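PDB 2YZQ: putative uncharacterized protein PH1780 from Pyrococcus horikoshii, which is of unknown function but binds S-adenosylmethionine through its CBS domains, consistent with a regulatory or sensory role. Local coordinates for residues Leu85-Asp90 with Asp272-Leu277; Tyr116-Glu121 with Glu242-Met247; Tyr135-Trp140 with Leu153-Met158. All coordinates share one frame; numbering follows the deposited sequence.

Contact 1 (Leu85-Asp90 with Asp272-Leu277); sequences LMLEYD and DLLKVL
With chi1 at -66° and the chain extended beyond CG, Met86 sends its thioether across the isobutyl group of Leu274, and the two side chains cross at about a right angle. A single methyl of the leucine does the touching: Leu274 CD1 lies 3.9 Å from Met86 CB and, at the same separation of 3.9 Å, also reaches Met86 SD, so that it meets the methionine at the two atoms that flank CG. The next residue, Leu87, divides its two branches between two neighbours. Its CD2 packs against the base of the leucine, with Leu87 CD2 4.2 Å from Leu274 CB, while Leu87 CD1 comes 4.2 Å from Lys275 CG. This second pair, Leu87 and Lys275, also crosses nearly at right angles. Lys275 thus offers its aliphatic root to the contact; a bend at chi3 (-63°) then leads the ammonium away from the leucines, and NZ is hydrogen-bonded to the carbonyl oxygen of Tyr131. No hydrogen bond joins the two segments, a worked example of a sparse apolar contact in which methyl and methylene groups meet without polar bonds. The contact links two different CBS motifs far apart in sequence, the last part of helix 79-89 with the chain that runs on from helix 270-273. Phe271 of that helix also touches Leu87, and Leu274 packs in addition on Ile112 of helix 109-117, while Leu273 touches Val243 and Met247 of helix 240-250.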
loop_
_atom_site.group_PDB
_atom_site.type_symbol
_atom_site.label_atom_id
_atom_site.label_comp_id
_atom_site.label_asym_id
_atom_site.label_seq_id
_atom_site.Cartn_x
_atom_site.Cartn_y
_atom_site.Cartn_z
ATOM N N LEU A 85 8.186 -8.109 9.453
ATOM C CA LEU A 85 7.667 -7.198 10.462
ATOM C C LEU A 85 6.454 -6.440 9.936
ATOM O O LEU A 85 5.478 -6.241 10.657
ATOM C CB LEU A 85 8.754 -6.210 10.900
ATOM C CG LEU A 85 9.838 -6.788 11.814
ATOM C CD1 LEU A 85 10.955 -5.772 12.011
ATOM C CD2 LEU A 85 9.222 -7.167 13.148
ATOM N N MET A 86 6.511 -6.022 8.678
ATOM C CA MET A 86 5.394 -5.296 8.088
ATOM C C MET A 86 4.148 -6.176 8.082
ATOM O O MET A 86 3.051 -5.709 8.378
ATOM C CB MET A 86 5.725 -4.875 6.659
ATOM C CG MET A 86 6.850 -3.860 6.568
ATOM S SD MET A 86 7.192 -3.443 4.850
ATOM C CE MET A 86 8.383 -2.111 5.046
ATOM N N LEU A 87 4.333 -7.448 7.742
ATOM C CA LEU A 87 3.226 -8.397 7.696
ATOM C C LEU A 87 2.714 -8.717 9.097
ATOM O O LEU A 87 1.517 -8.925 9.297
ATOM C CB LEU A 87 3.668 -9.688 7.003
ATOM C CG LEU A 87 3.971 -9.572 5.506
ATOM C CD1 LEU A 87 4.669 -10.833 5.014
ATOM C CD2 LEU A 87 2.675 -9.331 4.748
ATOM N N GLU A 88 3.625 -8.747 10.063
ATOM C CA GLU A 88 3.270 -9.045 11.447
ATOM C C GLU A 88 2.425 -7.956 12.102
ATOM O O GLU A 88 1.470 -8.250 12.821
ATOM C CB GLU A 88 4.541 -9.273 12.272
ATOM C CG GLU A 88 4.301 -9.393 13.770
ATOM C CD GLU A 88 5.578 -9.642 14.547
ATOM O OE1 GLU A 88 6.552 -8.885 14.349
ATOM O OE2 GLU A 88 5.609 -10.591 15.359
ATOM N N TYR A 89 2.773 -6.698 11.853
ATOM C CA TYR A 89 2.042 -5.584 12.443
ATOM C C TYR A 89 1.035 -4.976 11.477
ATOM O O TYR A 89 0.356 -4.006 11.811
ATOM C CB TYR A 89 3.024 -4.503 12.904
ATOM C CG TYR A 89 4.125 -5.030 13.794
ATOM C CD1 TYR A 89 3.830 -5.694 14.984
ATOM C CD2 TYR A 89 5.463 -4.881 13.439
ATOM C CE1 TYR A 89 4.842 -6.198 15.797
ATOM C CE2 TYR A 89 6.482 -5.379 14.245
ATOM C CZ TYR A 89 6.165 -6.036 15.421
ATOM O OH TYR A 89 7.171 -6.528 16.221
ATOM N N ASP A 90 0.930 -5.558 10.286
ATOM C CA ASP A 90 0.019 -5.051 9.269
ATOM C C ASP A 90 0.229 -3.545 9.167
ATOM O O ASP A 90 -0.721 -2.763 9.168
ATOM C CB ASP A 90 -1.434 -5.372 9.638
ATOM C CG ASP A 90 -2.415 -4.999 8.539
ATOM O OD1 ASP A 90 -2.112 -5.259 7.355
ATOM O OD2 ASP A 90 -3.495 -4.456 8.859
ATOM N N ASP A 272 0.793 -7.733 -0.578
ATOM C CA ASP A 272 0.823 -9.168 -0.837
ATOM C C ASP A 272 2.160 -9.601 -1.416
ATOM O O ASP A 272 2.584 -10.743 -1.243
ATOM C CB ASP A 272 -0.304 -9.565 -1.795
ATOM C CG ASP A 272 -1.677 -9.377 -1.184
ATOM O OD1 ASP A 272 -1.881 -9.859 -0.055
ATOM O OD2 ASP A 272 -2.548 -8.753 -1.828
ATOM N N LEU A 273 2.819 -8.687 -2.116
ATOM C CA LEU A 273 4.108 -8.995 -2.715
ATOM C C LEU A 273 5.185 -9.195 -1.650
ATOM O O LEU A 273 6.194 -9.851 -1.900
ATOM C CB LEU A 273 4.500 -7.885 -3.695
ATOM C CG LEU A 273 3.581 -7.804 -4.919
ATOM C CD1 LEU A 273 4.021 -6.663 -5.827
ATOM C CD2 LEU A 273 3.615 -9.125 -5.676
ATOM N N LEU A 274 4.961 -8.651 -0.456
ATOM C CA LEU A 274 5.924 -8.799 0.635
ATOM C C LEU A 274 6.095 -10.273 0.993
ATOM O O LEU A 274 7.155 -10.697 1.446
ATOM C CB LEU A 274 5.455 -8.032 1.872
ATOM C CG LEU A 274 5.312 -6.513 1.746
ATOM C CD1 LEU A 274 4.758 -5.954 3.040
ATOM C CD2 LEU A 274 6.664 -5.884 1.426
ATOM N N LYS A 275 5.045 -11.057 0.778
ATOM C CA LYS A 275 5.090 -12.476 1.095
ATOM C C LYS A 275 6.126 -13.223 0.260
ATOM O O LYS A 275 6.591 -14.301 0.641
ATOM C CB LYS A 275 3.704 -13.089 0.897
ATOM C CG LYS A 275 2.626 -12.395 1.721
ATOM C CD LYS A 275 1.279 -13.074 1.567
ATOM C CE LYS A 275 0.780 -13.012 0.133
ATOM N NZ LYS A 275 -0.480 -13.799 -0.010
ATOM N N VAL A 276 6.483 -12.651 -0.885
ATOM C CA VAL A 276 7.473 -13.261 -1.757
ATOM C C VAL A 276 8.837 -13.284 -1.062
ATOM O O VAL A 276 9.622 -14.216 -1.246
ATOM C CB VAL A 276 7.601 -12.476 -3.077
ATOM C CG1 VAL A 276 8.701 -13.075 -3.941
ATOM C CG2 VAL A 276 6.268 -12.489 -3.811
ATOM N N LEU A 277 9.108 -12.257 -0.264
ATOM C CA LEU A 277 10.375 -12.149 0.454
ATOM C C LEU A 277 10.515 -13.146 1.600
ATOM O O LEU A 277 11.618 -13.381 2.090
ATOM C CB LEU A 277 10.554 -10.728 0.990
ATOM C CG LEU A 277 10.913 -9.667 -0.052
ATOM C CD1 LEU A 277 10.756 -8.275 0.539
ATOM C CD2 LEU A 277 12.341 -9.894 -0.525
#

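Contact 2 (Tyr116-Glu121 with Glu242-Met247); sequences YFAKSE and EVALKM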
loop_
_atom_site.group_PDB
_atom_site.type_symbol
_atom_site.label_atom_id
_atom_site.label_comp_id
_atom_site.label_asym_id
_atom_site.label_seq_id
_atom_site.Cartn_x
_atom_site.Cartn_y
_atom_site.Cartn_z
ATOM N N TYR A 116 12.839 -2.081 -5.466
ATOM C CA TYR A 116 13.300 -3.459 -5.443
ATOM C C TYR A 116 12.594 -4.392 -6.424
ATOM O O TYR A 116 13.177 -4.797 -7.430
ATOM C CB TYR A 116 13.182 -3.995 -4.014
ATOM C CG TYR A 116 13.726 -5.387 -3.819
ATOM C CD1 TYR A 116 15.054 -5.688 -4.118
ATOM C CD2 TYR A 116 12.918 -6.402 -3.309
ATOM C CE1 TYR A 116 15.566 -6.963 -3.910
ATOM C CE2 TYR A 116 13.421 -7.678 -3.096
ATOM C CZ TYR A 116 14.745 -7.953 -3.398
ATOM O OH TYR A 116 15.249 -9.216 -3.184
ATOM N N PHE A 117 11.337 -4.734 -6.152
ATOM C CA PHE A 117 10.630 -5.645 -7.046
ATOM C C PHE A 117 10.590 -5.182 -8.501
ATOM O O PHE A 117 10.736 -5.989 -9.416
ATOM C CB PHE A 117 9.194 -5.892 -6.556
ATOM C CG PHE A 117 9.109 -6.732 -5.306
ATOM C CD1 PHE A 117 9.840 -7.910 -5.187
ATOM C CD2 PHE A 117 8.275 -6.355 -4.259
ATOM C CE1 PHE A 117 9.738 -8.703 -4.042
ATOM C CE2 PHE A 117 8.165 -7.140 -3.112
ATOM C CZ PHE A 117 8.898 -8.313 -3.004
ATOM N N ALA A 118 10.393 -3.888 -8.718
ATOM C CA ALA A 118 10.320 -3.352 -10.074
ATOM C C ALA A 118 11.671 -3.199 -10.763
ATOM O O ALA A 118 11.724 -2.980 -11.974
ATOM C CB ALA A 118 9.602 -2.011 -10.062
ATOM N N LYS A 119 12.757 -3.324 -10.006
ATOM C CA LYS A 119 14.097 -3.155 -10.571
ATOM C C LYS A 119 14.988 -4.393 -10.562
ATOM O O LYS A 119 15.895 -4.514 -11.389
ATOM C CB LYS A 119 14.826 -2.021 -9.843
ATOM C CG LYS A 119 14.148 -0.665 -9.945
ATOM C CD LYS A 119 14.097 -0.179 -11.380
ATOM C CE LYS A 119 13.430 1.182 -11.481
ATOM N NZ LYS A 119 14.157 2.221 -10.701
ATOM N N SER A 120 14.743 -5.309 -9.633
ATOM C CA SER A 120 15.565 -6.508 -9.542
ATOM C C SER A 120 15.255 -7.516 -10.644
ATOM O O SER A 120 14.118 -7.625 -11.098
ATOM C CB SER A 120 15.387 -7.164 -8.172
ATOM O OG SER A 120 16.254 -8.275 -8.026
ATOM N N GLU A 121 16.278 -8.244 -11.077
ATOM C CA GLU A 121 16.112 -9.250 -12.122
ATOM C C GLU A 121 15.564 -10.544 -11.523
ATOM O O GLU A 121 14.934 -11.345 -12.213
ATOM C CB GLU A 121 17.457 -9.541 -12.796
ATOM C CG GLU A 121 18.028 -8.392 -13.605
ATOM C CD GLU A 121 17.224 -8.108 -14.858
ATOM O OE1 GLU A 121 17.040 -9.042 -15.665
ATOM O OE2 GLU A 121 16.782 -6.955 -15.037
ATOM N N GLU A 242 6.573 -7.848 -13.273
ATOM C CA GLU A 242 5.625 -7.074 -14.064
ATOM C C GLU A 242 4.574 -6.368 -13.213
ATOM O O GLU A 242 4.200 -5.234 -13.504
ATOM C CB GLU A 242 4.938 -7.949 -15.119
ATOM C CG GLU A 242 3.920 -7.167 -15.942
ATOM C CD GLU A 242 3.447 -7.898 -17.181
ATOM O OE1 GLU A 242 3.437 -9.147 -17.184
ATOM O OE2 GLU A 242 3.069 -7.209 -18.152
ATOM N N VAL A 243 4.090 -7.027 -12.167
ATOM C CA VAL A 243 3.099 -6.394 -11.306
ATOM C C VAL A 243 3.720 -5.154 -10.657
ATOM O O VAL A 243 3.102 -4.090 -10.611
ATOM C CB VAL A 243 2.602 -7.362 -10.209
ATOM C CG1 VAL A 243 1.725 -6.613 -9.216
ATOM C CG2 VAL A 243 1.804 -8.498 -10.849
ATOM N N ALA A 244 4.945 -5.287 -10.162
ATOM C CA ALA A 244 5.612 -4.154 -9.528
ATOM C C ALA A 244 5.850 -3.040 -10.544
ATOM O O ALA A 244 5.718 -1.857 -10.223
ATOM C CB ALA A 244 6.929 -4.599 -8.908
ATOM N N LEU A 245 6.208 -3.415 -11.767
ATOM C CA LEU A 245 6.437 -2.428 -12.815
ATOM C C LEU A 245 5.175 -1.608 -13.043
ATOM O O LEU A 245 5.240 -0.386 -13.196
ATOM C CB LEU A 245 6.854 -3.117 -14.120
ATOM C CG LEU A 245 8.348 -3.390 -14.315
ATOM C CD1 LEU A 245 9.050 -2.100 -14.684
ATOM C CD2 LEU A 245 8.943 -3.974 -13.049
ATOM N N LYS A 246 4.027 -2.280 -13.066
ATOM C CA LYS A 246 2.754 -1.600 -13.274
ATOM C C LYS A 246 2.391 -0.730 -12.072
ATOM O O LYS A 246 1.902 0.390 -12.229
ATOM C CB LYS A 246 1.641 -2.622 -13.538
ATOM C CG LYS A 246 1.803 -3.391 -14.843
ATOM C CD LYS A 246 0.649 -4.367 -15.053
ATOM C CE LYS A 246 0.775 -5.132 -16.365
ATOM N NZ LYS A 246 0.640 -4.242 -17.557
ATOM N N MET A 247 2.624 -1.243 -10.868
ATOM C CA MET A 247 2.328 -0.479 -9.663
ATOM C C MET A 247 3.145 0.808 -9.647
ATOM O O MET A 247 2.637 1.872 -9.295
ATOM C CB MET A 247 2.638 -1.304 -8.411
ATOM C CG MET A 247 1.707 -2.494 -8.218
ATOM S SD MET A 247 2.113 -3.440 -6.739
ATOM C CE MET A 247 0.587 -4.360 -6.511
#
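Ala244 sets its methyl group against the root of Phe117, with Ala244 CB 3.5 Å from Phe117 CB. The pairing belongs to the helical interface between two CBS motifs: residues 116-121 include the last part of helix 109-117 and the loop after it, and residues 242-247 lie in helix 240-250. Small residues let the backbones come close, for the CA atoms of Ala118 and Ala244 are 4.8 Å apart. The methyl of Ala244 also meets the peptide that joins Phe117 to Ala118, and Ala244 CB is 3.5 Å from Ala118 N as well. Ala118 answers with its own methyl, Ala118 CB standing 3.9 Å from Ala244 CB, and this alanine pair lies in buried surroundings. The phenyl ring takes a different course. Its CG is anti to the carbonyl carbon (chi1 -71°), which swings the ring off the alanine toward Leu273 and Leu277; one face receives Tyr116 CD2, offset toward the rim, and Tyr123 meets the ring edge-to-face. On the more exposed margin Leu245 reaches across with one branch, Leu245 CD2 lying 3.6 Å from Ala118 CB; the still shorter approach of this methyl to the carbonyl oxygen of Ala118 is doubtful. No hydrogen bond crosses between the segments. Within residues 116-121 one carbonyl serves two donors: Tyr116 O accepts from Ser120 N at 2.8 Å and from Lys119 N at 3.0 Å.

Contact 3 (Tyr135-Trp140 with Leu153-Met158); sequences YVSIVW and LLSNSM
Ser137 and Ser155 bring their backbones to a CA-CA distance of 5.9 Å, the nearest approach between the residues leading into strand 139-140 and the loop after helix 145-153, which exchange no direct hydrogen bond. The serine side chains point at each other, and their contact is a loose one: Ser137 CB is 3.7 Å from Ser155 OG. Water fills the polar role. Water 4 donates to Ser137 O and accepts from the hydroxyl of Ser155, 2.8 Å from Ser155 OG, while water 5 lies between Ser137 OG and the backbone amide of Asn156. A chi1 of 176° carries the hydroxyl of Ser155 beside its carbonyl carbon, where it accepts from further along the chain, Ser157 N to Ser155 OG at 3.0 Å and 157°, which makes an ST turn. The turn belongs to a beta-alpha-beta crossover of the CBS motif: strand 139-140, helix 145-153 and strand 159-163, the two strands parallel and adjacent. With alanine in place of Ser155, the amide of Ser157 would probably lose its acceptor and water 4 its donor, letting the turn relax. Asn156 takes part in two further water bridges to Tyr135 O; water 1 is 2.7 Å from Asn156 OD1, and water 2 accepts from the side-chain amide at 2.9 Å from Asn156 ND2. Its backbone oxygen is bonded to Arg269, and two residues on Met158 touches the bound S-adenosylmethionine.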
loop_
_atom_site.group_PDB
_atom_site.type_symbol
_atom_site.label_atom_id
_atom_site.label_comp_id
_atom_site.label_asym_id
_atom_site.label_seq_id
_atom_site.Cartn_x
_atom_site.Cartn_y
_atom_site.Cartn_z
ATOM N N TYR A 135 -9.686 -13.265 -1.607
ATOM C CA TYR A 135 -10.809 -12.564 -1.005
ATOM C C TYR A 135 -10.648 -11.084 -1.291
ATOM O O TYR A 135 -9.629 -10.482 -0.942
ATOM C CB TYR A 135 -10.829 -12.830 0.499
ATOM C CG TYR A 135 -10.817 -14.308 0.830
ATOM C CD1 TYR A 135 -11.837 -15.147 0.379
ATOM C CD2 TYR A 135 -9.788 -14.866 1.586
ATOM C CE1 TYR A 135 -11.832 -16.509 0.672
ATOM C CE2 TYR A 135 -9.775 -16.231 1.888
ATOM C CZ TYR A 135 -10.802 -17.043 1.427
ATOM O OH TYR A 135 -10.811 -18.388 1.734
ATOM N N VAL A 136 -11.659 -10.501 -1.923
ATOM C CA VAL A 136 -11.599 -9.094 -2.289
ATOM C C VAL A 136 -12.919 -8.356 -2.102
ATOM O O VAL A 136 -13.979 -8.859 -2.479
ATOM C CB VAL A 136 -11.163 -8.955 -3.759
ATOM C CG1 VAL A 136 -12.106 -9.735 -4.650
ATOM C CG2 VAL A 136 -11.126 -7.492 -4.165
ATOM N N SER A 137 -12.841 -7.165 -1.515
ATOM C CA SER A 137 -14.020 -6.327 -1.312
ATOM C C SER A 137 -14.275 -5.597 -2.626
ATOM O O SER A 137 -13.363 -4.987 -3.182
ATOM C CB SER A 137 -13.767 -5.303 -0.207
ATOM O OG SER A 137 -13.614 -5.953 1.044
ATOM N N ILE A 138 -15.509 -5.658 -3.118
ATOM C CA ILE A 138 -15.847 -5.004 -4.378
ATOM C C ILE A 138 -17.113 -4.184 -4.206
ATOM O O ILE A 138 -17.737 -4.213 -3.159
ATOM C CB ILE A 138 -16.073 -6.042 -5.501
ATOM C CG1 ILE A 138 -17.318 -6.889 -5.206
ATOM C CG2 ILE A 138 -14.853 -6.941 -5.620
ATOM C CD1 ILE A 138 -17.652 -7.906 -6.304
ATOM N N VAL A 139 -17.495 -3.442 -5.233
ATOM C CA VAL A 139 -18.710 -2.651 -5.119
ATOM C C VAL A 139 -19.378 -2.529 -6.475
ATOM O O VAL A 139 -18.703 -2.381 -7.481
ATOM C CB VAL A 139 -18.408 -1.229 -4.556
ATOM C CG1 VAL A 139 -17.578 -0.425 -5.550
ATOM C CG2 VAL A 139 -19.703 -0.515 -4.232
ATOM N N TRP A 140 -20.704 -2.625 -6.496
ATOM C CA TRP A 140 -21.449 -2.486 -7.742
ATOM C C TRP A 140 -21.424 -1.010 -8.146
ATOM O O TRP A 140 -21.558 -0.125 -7.301
ATOM C CB TRP A 140 -22.888 -2.961 -7.550
ATOM C CG TRP A 140 -23.762 -2.713 -8.743
ATOM C CD1 TRP A 140 -23.480 -3.005 -10.047
ATOM C CD2 TRP A 140 -25.066 -2.129 -8.736
ATOM N NE1 TRP A 140 -24.532 -2.638 -10.856
ATOM C CE2 TRP A 140 -25.519 -2.097 -10.074
ATOM C CE3 TRP A 140 -25.897 -1.631 -7.726
ATOM C CZ2 TRP A 140 -26.771 -1.583 -10.428
ATOM C CZ3 TRP A 140 -27.139 -1.123 -8.080
ATOM C CH2 TRP A 140 -27.564 -1.102 -9.419
ATOM N N LEU A 153 -13.798 1.657 3.686
ATOM C CA LEU A 153 -13.315 1.737 5.055
ATOM C C LEU A 153 -13.095 0.343 5.645
ATOM O O LEU A 153 -12.191 0.133 6.458
ATOM C CB LEU A 153 -14.324 2.510 5.909
ATOM C CG LEU A 153 -14.052 2.620 7.409
ATOM C CD1 LEU A 153 -12.713 3.299 7.640
ATOM C CD2 LEU A 153 -15.172 3.410 8.071
ATOM N N LEU A 154 -13.918 -0.612 5.223
ATOM C CA LEU A 154 -13.826 -1.985 5.724
ATOM C C LEU A 154 -13.034 -2.930 4.822
ATOM O O LEU A 154 -13.099 -4.150 4.978
ATOM C CB LEU A 154 -15.236 -2.544 5.940
ATOM C CG LEU A 154 -16.038 -1.816 7.024
ATOM C CD1 LEU A 154 -17.500 -2.217 6.958
ATOM C CD2 LEU A 154 -15.443 -2.138 8.387
ATOM N N SER A 155 -12.278 -2.371 3.884
ATOM C CA SER A 155 -11.485 -3.188 2.975
ATOM C C SER A 155 -10.018 -3.217 3.387
ATOM O O SER A 155 -9.517 -2.250 3.963
ATOM C CB SER A 155 -11.586 -2.639 1.549
ATOM O OG SER A 155 -10.746 -3.376 0.673
ATOM N N ASN A 156 -9.328 -4.318 3.094
ATOM C CA ASN A 156 -7.912 -4.400 3.421
ATOM C C ASN A 156 -7.097 -3.859 2.250
ATOM O O ASN A 156 -5.867 -3.943 2.232
ATOM C CB ASN A 156 -7.486 -5.842 3.771
ATOM C CG ASN A 156 -7.750 -6.836 2.654
ATOM O OD1 ASN A 156 -7.562 -6.541 1.479
ATOM N ND2 ASN A 156 -8.168 -8.040 3.030
ATOM N N SER A 157 -7.799 -3.288 1.271
ATOM C CA SER A 157 -7.154 -2.699 0.107
ATOM C C SER A 157 -7.460 -1.211 0.033
ATOM O O SER A 157 -8.471 -0.738 0.558
ATOM C CB SER A 157 -7.639 -3.367 -1.182
ATOM O OG SER A 157 -7.020 -2.773 -2.316
ATOM N N MET A 158 -6.576 -0.472 -0.623
ATOM C CA MET A 158 -6.766 0.958 -0.780
ATOM C C MET A 158 -7.811 1.251 -1.850
ATOM O O MET A 158 -8.279 2.382 -1.966
ATOM C CB MET A 158 -5.445 1.621 -1.162
ATOM C CG MET A 158 -4.391 1.525 -0.080
ATOM S SD MET A 158 -2.923 2.439 -0.549
ATOM C CE MET A 158 -3.524 4.102 -0.402
HETATM O O HOH W 1 -8.022 -8.061 -0.742
HETATM O O HOH W 2 -8.281 -10.565 1.662
HETATM O O HOH W 3 -10.210 -6.239 -0.788
HETATM O O HOH W 4 -11.027 -3.870 -2.063
HETATM O O HOH W 5 -10.963 -6.653 1.960
#

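Contacts 1 and 2 touch, their centres 16 Å apart, and meet where Leu273 O lies 3.3 Å from Phe117 CZ and Leu277 CD2 3.6 Å from Tyr116 CE2. Both tie the second CBS motif to the fourth, whereas contact 3 lies within the third, its centre about 19 Å from that of contact 1 and about 24 Å from that of contact 2, touching neither. Contact 3 includes Met158, which touches S-adenosylmethionine; the side chain of Ser155 is about 12 Å from the ligand and that of Leu245 in contact 2 about 13 Å, while contact 1 lies away from the known binding residues.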